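Local coordinates for protein serine-pyruvate aminotransferase (AgxT) (Sulfolobus solfataricus, PDB 3ZRP) that probably catalyses pyridoxal-phosphate-dependent transfer of an amino group from L-serine to pyruvate, with a related alanine-glyoxylate activity, at residues Glu15-Ala20 with Phe256-Lys261; Ala195-Leu200 with Leu250-Ala255; Tyr46-Ser51 with Tyr183-Gln188. All coordinates share one frame; numbering follows the deposited sequence.

Overall arrangement
The three contacts lie in the part of this class-V aminotransferase that carries the seven-stranded mixed sheet. Contacts 1 and 2 share helix 246-262, their centres about 10 Å apart. Contacts 2 and 3 share the sheet, where strands 197-202 and 182-186 are antiparallel neighbours; the centres of the two contacts lie about 11 Å apart. Contacts 1 and 3 are about 16 Å apart between centres. Along the chain, contacts 2 and 3 fall inside the span closed by contact 1, and contact 3 closes before contact 2 opens. Helix 246-262 thus touches helix 15-20 through Leu258 and the sheet through Leu252. Helix 31-48 packs on the sheet in contact 3, and its Val47 also touches Phe256 and Ile259 of helix 246-262.

Contact 1 of 3, residues Glu15-Ala20 with Phe256-Lys261; sequences EDVLVA and FRLIEK
Asp16 and Val17 meet Leu258 where the short helix 15-20 packs on the long helix 246-262, a helix-helix contact in this class-V aminotransferase that uses a face of the long helix other than the one Leu252 turns to the sheet. Asp16 comes first along the chain and contributes its CB, 4.0 Å from Leu258 CD1. Its carboxylate makes no bond across the contact: OD1 is 5.2 Å from Arg257 NH2, near enough for the opposite charges to be felt, perhaps, but too far for a salt bridge, and Arg257 is instead paired with Glu254 one turn earlier. Asp16 has been seen to bind calcium in a structure of this protein, although no calcium is bound to this chain here. Val17 follows, buried, its backbone closest to that of Leu258 with the two CA atoms 8.7 Å apart. The next residue, Leu18, packs on Asn24 of the second subunit. Only 103 Å² is buried in all, which fits a contact resting on a single leucine. With CG1 of Val17 anti to the backbone N (chi1 179°), CG2 is left as the branch that meets the leucine; the two side chains cross obliquely, Val17 CG2 on Leu258 CD1 at 3.9 Å.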
loop_
_atom_site.group_PDB
_atom_site.type_symbol
_atom_site.label_atom_id
_atom_site.label_comp_id
_atom_site.label_asym_id
_atom_site.label_seq_id
_atom_site.Cartn_x
_atom_site.Cartn_y
_atom_site.Cartn_z
ATOM N N GLU A 15 21.381 -2.452 -4.325
ATOM C CA GLU A 15 21.635 -2.670 -2.895
ATOM C C GLU A 15 21.502 -1.391 -2.084
ATOM O O GLU A 15 20.947 -1.416 -0.986
ATOM C CB GLU A 15 23.010 -3.315 -2.662
ATOM C CG GLU A 15 22.963 -4.813 -2.324
ATOM C CD GLU A 15 22.080 -5.596 -3.268
ATOM O OE1 GLU A 15 22.074 -5.273 -4.475
ATOM O OE2 GLU A 15 21.390 -6.529 -2.805
ATOM N N ASP A 16 21.998 -0.277 -2.635
ATOM C CA ASP A 16 21.892 1.033 -1.989
ATOM C C ASP A 16 20.435 1.370 -1.676
ATOM O O ASP A 16 20.141 2.003 -0.660
ATOM C CB ASP A 16 22.442 2.145 -2.890
ATOM C CG ASP A 16 23.920 2.007 -3.162
ATOM O OD1 ASP A 16 24.726 2.396 -2.291
ATOM O OD2 ASP A 16 24.264 1.522 -4.258
ATOM N N VAL A 17 19.536 0.963 -2.575
ATOM C CA VAL A 17 18.114 1.287 -2.444
ATOM C C VAL A 17 17.524 0.467 -1.312
ATOM O O VAL A 17 16.903 1.035 -0.410
ATOM C CB VAL A 17 17.321 1.092 -3.775
ATOM C CG1 VAL A 17 15.831 1.406 -3.584
ATOM C CG2 VAL A 17 17.898 1.969 -4.882
ATOM N N LEU A 18 17.745 -0.849 -1.334
ATOM C CA LEU A 18 17.204 -1.730 -0.281
ATOM C C LEU A 18 17.722 -1.384 1.110
ATOM O O LEU A 18 16.959 -1.412 2.082
ATOM C CB LEU A 18 17.502 -3.196 -0.573
ATOM C CG LEU A 18 16.776 -3.857 -1.733
ATOM C CD1 LEU A 18 17.432 -5.208 -1.966
ATOM C CD2 LEU A 18 15.268 -3.987 -1.463
ATOM N N VAL A 19 19.016 -1.065 1.192
ATOM C CA VAL A 19 19.675 -0.754 2.457
ATOM C C VAL A 19 19.095 0.511 3.081
ATOM O O VAL A 19 18.995 0.607 4.311
ATOM C CB VAL A 19 21.232 -0.637 2.297
ATOM C CG1 VAL A 19 21.853 0.055 3.499
ATOM C CG2 VAL A 19 21.850 -2.015 2.139
ATOM N N ALA A 20 18.704 1.467 2.235
ATOM C CA ALA A 20 18.043 2.705 2.682
ATOM C C ALA A 20 16.810 2.432 3.556
ATOM O O ALA A 20 16.436 3.257 4.395
ATOM C CB ALA A 20 17.666 3.577 1.482
ATOM N N PHE A 256 15.557 7.869 -6.162
ATOM C CA PHE A 256 15.585 9.161 -6.842
ATOM C C PHE A 256 16.964 9.851 -6.771
ATOM O O PHE A 256 17.350 10.562 -7.721
ATOM C CB PHE A 256 14.496 10.102 -6.311
ATOM C CG PHE A 256 13.145 9.914 -6.958
ATOM C CD1 PHE A 256 12.996 10.001 -8.348
ATOM C CD2 PHE A 256 12.011 9.680 -6.174
ATOM C CE1 PHE A 256 11.739 9.837 -8.945
ATOM C CE2 PHE A 256 10.752 9.524 -6.764
ATOM C CZ PHE A 256 10.617 9.597 -8.149
ATOM N N ARG A 257 17.688 9.657 -5.663
ATOM C CA ARG A 257 19.053 10.223 -5.531
ATOM C C ARG A 257 19.948 9.631 -6.620
ATOM O O ARG A 257 20.626 10.359 -7.331
ATOM C CB ARG A 257 19.647 10.010 -4.129
ATOM C CG ARG A 257 20.882 10.913 -3.805
ATOM C CD ARG A 257 21.572 10.513 -2.468
ATOM N NE ARG A 257 22.031 9.118 -2.485
ATOM C CZ ARG A 257 23.160 8.692 -3.059
ATOM N NH1 ARG A 257 23.980 9.551 -3.672
ATOM N NH2 ARG A 257 23.478 7.402 -3.018
ATOM N N LEU A 258 19.898 8.306 -6.773
ATOM C CA LEU A 258 20.656 7.609 -7.814
ATOM C C LEU A 258 20.258 8.009 -9.250
ATOM O O LEU A 258 21.129 8.136 -10.108
ATOM C CB LEU A 258 20.563 6.105 -7.608
ATOM C CG LEU A 258 21.173 5.642 -6.270
ATOM C CD1 LEU A 258 20.935 4.153 -6.040
ATOM C CD2 LEU A 258 22.676 6.003 -6.187
ATOM N N ILE A 259 18.967 8.245 -9.487
ATOM C CA ILE A 259 18.460 8.679 -10.801
ATOM C C ILE A 259 18.984 10.074 -11.142
ATOM O O ILE A 259 19.448 10.304 -12.270
ATOM C CB ILE A 259 16.897 8.613 -10.875
ATOM C CG1 ILE A 259 16.427 7.150 -10.835
ATOM C CG2 ILE A 259 16.372 9.309 -12.120
ATOM C CD1 ILE A 259 14.896 6.962 -10.712
ATOM N N GLU A 260 18.940 10.985 -10.174
ATOM C CA GLU A 260 19.444 12.340 -10.405
ATOM C C GLU A 260 20.961 12.321 -10.612
ATOM O O GLU A 260 21.478 13.042 -11.457
ATOM C CB GLU A 260 19.033 13.316 -9.294
ATOM C CG GLU A 260 19.357 14.793 -9.652
ATOM C CD GLU A 260 18.249 15.786 -9.287
ATOM O OE1 GLU A 260 17.223 15.386 -8.696
ATOM O OE2 GLU A 260 18.402 16.983 -9.611
ATOM N N LYS A 261 21.658 11.467 -9.867
ATOM C CA LYS A 261 23.105 11.286 -10.046
ATOM C C LYS A 261 23.471 10.829 -11.472
ATOM O O LYS A 261 24.367 11.419 -12.092
ATOM C CB LYS A 261 23.672 10.339 -8.992
ATOM C CG LYS A 261 25.164 10.074 -9.101
ATOM C CD LYS A 261 25.650 9.258 -7.927
ATOM C CE LYS A 261 26.390 8.040 -8.425
ATOM N NZ LYS A 261 27.716 7.975 -7.776
#

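Contact 2 of 3, residues Ala195-Leu200 with Leu250-Ala255; sequences AGLGLL and LQLAEA
Leu252 points its branched end at two leucines of the strand, and its CD2 methyl serves both. Leu197 comes at an angle: its CD1 is 3.7 Å from Leu252 CD2 and also 4.1 Å from Leu252 CB, so this methyl reaches along the side of the helix leucine as well as its end. Toward Leu199, which is modelled in two conformers, the approach is tip to tip in the conformer described, with Leu199 CD2 lying 3.8 Å from Leu252 CD2. The first torsion of Leu252 explains the reach, since CG set opposite the backbone N (chi1 -178°) carries the methyls out from helix 246-262 toward the strand. Leu197 and Leu199 can both take part because residues two apart in an extended strand project from the same face of the sheet, with Gly198 between them. This is the helix-on-sheet packing of the layered aminotransferase fold, strand 197-202 lying between strands 55-60 and 182-186. Ile58 of strand 55-60 touches all three leucines, and Ser40 and Leu44 of helix 31-48 pack against Leu252 and Leu199 respectively. All three leucines are buried, and the contact involves no hydrogen bond. The cofactor is not reached directly: the side chain of Leu197 stays about 9 Å from the bound pyridoxal phosphate.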
loop_
_atom_site.group_PDB
_atom_site.type_symbol
_atom_site.label_atom_id
_atom_site.label_comp_id
_atom_site.label_asym_id
_atom_site.label_seq_id
_atom_site.Cartn_x
_atom_site.Cartn_y
_atom_site.Cartn_z
ATOM N N ALA A 195 8.389 -2.200 -4.146
ATOM C CA ALA A 195 6.951 -2.084 -4.427
ATOM C C ALA A 195 6.156 -1.570 -3.233
ATOM O O ALA A 195 6.594 -1.741 -2.078
ATOM C CB ALA A 195 6.383 -3.450 -4.883
ATOM N N GLY A 196 5.012 -0.922 -3.509
ATOM C CA GLY A 196 4.115 -0.437 -2.444
ATOM C C GLY A 196 3.617 1.000 -2.548
ATOM O O GLY A 196 2.839 1.447 -1.706
ATOM N N LEU A 197 4.043 1.705 -3.598
ATOM C CA LEU A 197 3.674 3.110 -3.814
ATOM C C LEU A 197 3.162 3.365 -5.222
ATOM O O LEU A 197 3.765 2.892 -6.198
ATOM C CB LEU A 197 4.883 4.027 -3.557
ATOM C CG LEU A 197 5.518 3.959 -2.169
ATOM C CD1 LEU A 197 6.846 4.777 -2.169
ATOM C CD2 LEU A 197 4.552 4.459 -1.110
ATOM N N GLY A 198 2.061 4.108 -5.323
ATOM C CA GLY A 198 1.626 4.694 -6.586
ATOM C C GLY A 198 2.106 6.142 -6.563
ATOM O O GLY A 198 2.233 6.700 -5.478
ATOM N N LEU A 199 2.446 6.701 -7.727
ATOM C CA LEU A 199 2.989 8.067 -7.805
ATOM C C LEU A 199 2.260 8.884 -8.856
ATOM O O LEU A 199 2.032 8.417 -9.958
ATOM C CB LEU A 199 4.487 8.044 -8.134
ATOM C CG LEU A 199 5.486 7.571 -7.080
ATOM C CD1 LEU A 199 5.457 6.093 -7.004
ATOM C CD2 LEU A 199 6.888 8.044 -7.449
ATOM N N LEU A 200 1.898 10.129 -8.530
ATOM C CA LEU A 200 1.086 10.929 -9.454
ATOM C C LEU A 200 1.638 12.335 -9.538
ATOM O O LEU A 200 2.139 12.825 -8.564
ATOM C CB LEU A 200 -0.393 10.979 -8.994
ATOM C CG LEU A 200 -1.102 9.598 -8.892
ATOM C CD1 LEU A 200 -1.159 9.106 -7.403
ATOM C CD2 LEU A 200 -2.474 9.621 -9.490
ATOM N N LEU A 250 11.414 5.690 2.117
ATOM C CA LEU A 250 12.862 5.899 2.338
ATOM C C LEU A 250 13.661 5.297 1.172
ATOM O O LEU A 250 14.588 5.931 0.638
ATOM C CB LEU A 250 13.310 5.240 3.657
ATOM C CG LEU A 250 12.729 5.766 4.989
ATOM C CD1 LEU A 250 13.285 4.973 6.187
ATOM C CD2 LEU A 250 12.993 7.236 5.136
ATOM N N GLN A 251 13.304 4.062 0.795
ATOM C CA GLN A 251 13.929 3.400 -0.350
ATOM C C GLN A 251 13.724 4.220 -1.637
ATOM O O GLN A 251 14.673 4.417 -2.413
ATOM C CB GLN A 251 13.420 1.950 -0.496
ATOM C CG GLN A 251 13.873 1.053 0.661
ATOM C CD GLN A 251 13.119 -0.273 0.779
ATOM O OE1 GLN A 251 11.894 -0.312 0.733
ATOM N NE2 GLN A 251 13.857 -1.357 0.977
ATOM N N LEU A 252 12.498 4.703 -1.850
ATOM C CA LEU A 252 12.171 5.546 -3.014
ATOM C C LEU A 252 13.055 6.815 -3.090
ATOM O O LEU A 252 13.492 7.200 -4.177
ATOM C CB LEU A 252 10.661 5.924 -3.065
ATOM C CG LEU A 252 10.217 6.779 -4.281
ATOM C CD1 LEU A 252 10.436 6.045 -5.635
ATOM C CD2 LEU A 252 8.761 7.266 -4.181
ATOM N N ALA A 253 13.304 7.468 -1.955
ATOM C CA ALA A 253 14.119 8.711 -1.971
ATOM C C ALA A 253 15.559 8.439 -2.442
ATOM O O ALA A 253 16.180 9.256 -3.165
ATOM C CB ALA A 253 14.116 9.372 -0.592
ATOM N N GLU A 254 16.070 7.286 -2.030
ATOM C CA GLU A 254 17.377 6.820 -2.431
ATOM C C GLU A 254 17.400 6.444 -3.914
ATOM O O GLU A 254 18.374 6.742 -4.599
ATOM C CB GLU A 254 17.807 5.631 -1.562
ATOM C CG GLU A 254 19.204 5.044 -1.881
ATOM C CD GLU A 254 20.381 6.030 -1.659
ATOM O OE1 GLU A 254 20.182 7.149 -1.132
ATOM O OE2 GLU A 254 21.520 5.663 -2.016
ATOM N N ALA A 255 16.352 5.774 -4.415
ATOM C CA ALA A 255 16.261 5.546 -5.867
ATOM C C ALA A 255 16.321 6.880 -6.615
ATOM O O ALA A 255 17.071 7.020 -7.596
ATOM C CB ALA A 255 14.990 4.766 -6.238
#

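Contact 3 of 3, residues Tyr46-Ser51 with Tyr183-Gln188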
loop_
_atom_site.group_PDB
_atom_site.type_symbol
_atom_site.label_atom_id
_atom_site.label_comp_id
_atom_site.label_asym_id
_atom_site.label_seq_id
_atom_site.Cartn_x
_atom_site.Cartn_y
_atom_site.Cartn_z
ATOM N N TYR A 46 11.131 15.951 -11.273
ATOM C CA TYR A 46 12.339 15.805 -12.076
ATOM C C TYR A 46 12.205 14.744 -13.185
ATOM O O TYR A 46 12.466 15.029 -14.359
ATOM C CB TYR A 46 13.549 15.561 -11.146
ATOM C CG TYR A 46 14.842 15.286 -11.887
ATOM C CD1 TYR A 46 15.538 16.320 -12.539
ATOM C CD2 TYR A 46 15.367 14.001 -11.946
ATOM C CE1 TYR A 46 16.708 16.058 -13.247
ATOM C CE2 TYR A 46 16.532 13.729 -12.645
ATOM C CZ TYR A 46 17.199 14.767 -13.293
ATOM O OH TYR A 46 18.356 14.494 -13.967
ATOM N N VAL A 47 11.769 13.526 -12.841
ATOM C CA VAL A 47 11.675 12.459 -13.842
ATOM C C VAL A 47 10.481 12.628 -14.802
ATOM O O VAL A 47 10.485 12.098 -15.925
ATOM C CB VAL A 47 11.666 11.028 -13.212
ATOM C CG1 VAL A 47 12.910 10.802 -12.353
ATOM C CG2 VAL A 47 10.389 10.781 -12.400
ATOM N N MET A 48 9.462 13.353 -14.371
ATOM C CA MET A 48 8.335 13.636 -15.256
ATOM C C MET A 48 8.470 14.958 -16.013
ATOM O O MET A 48 7.647 15.281 -16.868
ATOM C CB MET A 48 7.033 13.566 -14.495
ATOM C CG MET A 48 6.541 12.138 -14.402
ATOM S SD MET A 48 5.200 12.030 -13.250
ATOM C CE MET A 48 4.910 10.267 -13.205
ATOM N N GLY A 49 9.517 15.719 -15.712
ATOM C CA GLY A 49 9.773 16.984 -16.402
ATOM C C GLY A 49 8.676 17.992 -16.162
ATOM O O GLY A 49 7.879 18.257 -17.053
ATOM N N ALA A 50 8.625 18.539 -14.951
ATOM C CA ALA A 50 7.657 19.574 -14.618
ATOM C C ALA A 50 8.209 20.533 -13.580
ATOM O O ALA A 50 8.992 20.154 -12.721
ATOM C CB ALA A 50 6.363 18.956 -14.119
ATOM N N SER A 51 7.769 21.780 -13.664
ATOM C CA SER A 51 8.116 22.818 -12.694
ATOM C C SER A 51 7.281 22.647 -11.420
ATOM O O SER A 51 6.378 21.774 -11.366
ATOM C CB SER A 51 7.855 24.195 -13.298
ATOM O OG SER A 51 6.463 24.411 -13.430
ATOM N N TYR A 183 -0.031 12.421 -14.711
ATOM C CA TYR A 183 0.939 11.466 -15.236
ATOM C C TYR A 183 1.235 10.581 -14.031
ATOM O O TYR A 183 1.505 11.100 -12.950
ATOM C CB TYR A 183 2.215 12.192 -15.753
ATOM C CG TYR A 183 2.725 11.611 -17.049
ATOM C CD1 TYR A 183 3.167 10.283 -17.109
ATOM C CD2 TYR A 183 2.731 12.372 -18.234
ATOM C CE1 TYR A 183 3.616 9.719 -18.301
ATOM C CE2 TYR A 183 3.197 11.828 -19.440
ATOM C CZ TYR A 183 3.622 10.486 -19.467
ATOM O OH TYR A 183 4.060 9.896 -20.630
ATOM N N LEU A 184 1.112 9.267 -14.166
ATOM C CA LEU A 184 1.253 8.437 -12.986
ATOM C C LEU A 184 2.214 7.274 -13.254
ATOM O O LEU A 184 2.455 6.891 -14.421
ATOM C CB LEU A 184 -0.124 7.949 -12.477
ATOM C CG LEU A 184 -0.916 7.042 -13.427
ATOM C CD1 LEU A 184 -0.475 5.570 -13.290
ATOM C CD2 LEU A 184 -2.438 7.168 -13.210
ATOM N N THR A 185 2.792 6.760 -12.174
ATOM C CA THR A 185 3.680 5.618 -12.255
ATOM C C THR A 185 3.626 4.807 -10.935
ATOM O O THR A 185 2.735 5.034 -10.081
ATOM C CB THR A 185 5.128 6.038 -12.706
ATOM O OG1 THR A 185 5.881 4.872 -13.013
ATOM C CG2 THR A 185 5.877 6.844 -11.638
ATOM N N ALA A 186 4.526 3.844 -10.795
ATOM C CA ALA A 186 4.631 3.037 -9.570
ATOM C C ALA A 186 6.079 3.031 -9.113
ATOM O O ALA A 186 6.963 3.398 -9.882
ATOM C CB ALA A 186 4.150 1.591 -9.837
ATOM N N SER A 187 6.334 2.592 -7.878
ATOM C CA SER A 187 7.697 2.601 -7.367
ATOM C C SER A 187 8.620 1.512 -7.942
ATOM O O SER A 187 9.838 1.686 -8.018
ATOM C CB SER A 187 7.706 2.615 -5.834
ATOM O OG SER A 187 6.931 1.572 -5.275
ATOM N N GLN A 188 8.035 0.395 -8.354
ATOM C CA GLN A 188 8.808 -0.826 -8.588
ATOM C C GLN A 188 9.183 -1.123 -10.030
ATOM O O GLN A 188 9.744 -2.203 -10.301
ATOM C CB GLN A 188 8.070 -2.059 -7.996
ATOM C CG GLN A 188 6.863 -2.626 -8.818
ATOM C CD GLN A 188 5.570 -1.764 -8.757
ATOM O OE1 GLN A 188 5.501 -0.741 -8.057
ATOM N NE2 GLN A 188 4.572 -2.152 -9.550
#
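Met48 carries the contact through the end of its side chain, which lies across strand 182-186, from Tyr183 to Thr185. The methionine was modelled in two conformers, and the details given hold for one of them. Its CE methyl is 3.5 Å from the backbone Tyr183 O. The same methyl lies 3.9 Å from Thr185 CG2. SD rests 3.9 Å from Tyr183 CB. Sulfur and ring form an oblique Met-aromatic contact, SD 5.5 Å from the ring centroid and 54° off the ring normal. The chain of Met48 is extended beyond CG (chi3 -175°), which brings CE across from the tyrosine to the threonine. Tyr183 and Thr185 share one face of the strand, whereas Leu184 between them turns the other way, toward the cofactor side. Here the C-terminal end of helix 31-48 packs on the central sheet of the aminotransferase fold, and that helix closes in a Schellman motif at Gly49, whose positive phi (63°) turns the chain away just after the methionine. Outward from this first shell, Thr185 OG1 is hydrogen-bonded to Gly164 O, and Leu201 of the neighbouring strand 197-202 also packs on Met48. Farther along the same segment, past the strand, Gln188 NE2 donates a hydrogen bond to phosphate oxygen O1P of pyridoxal phosphate.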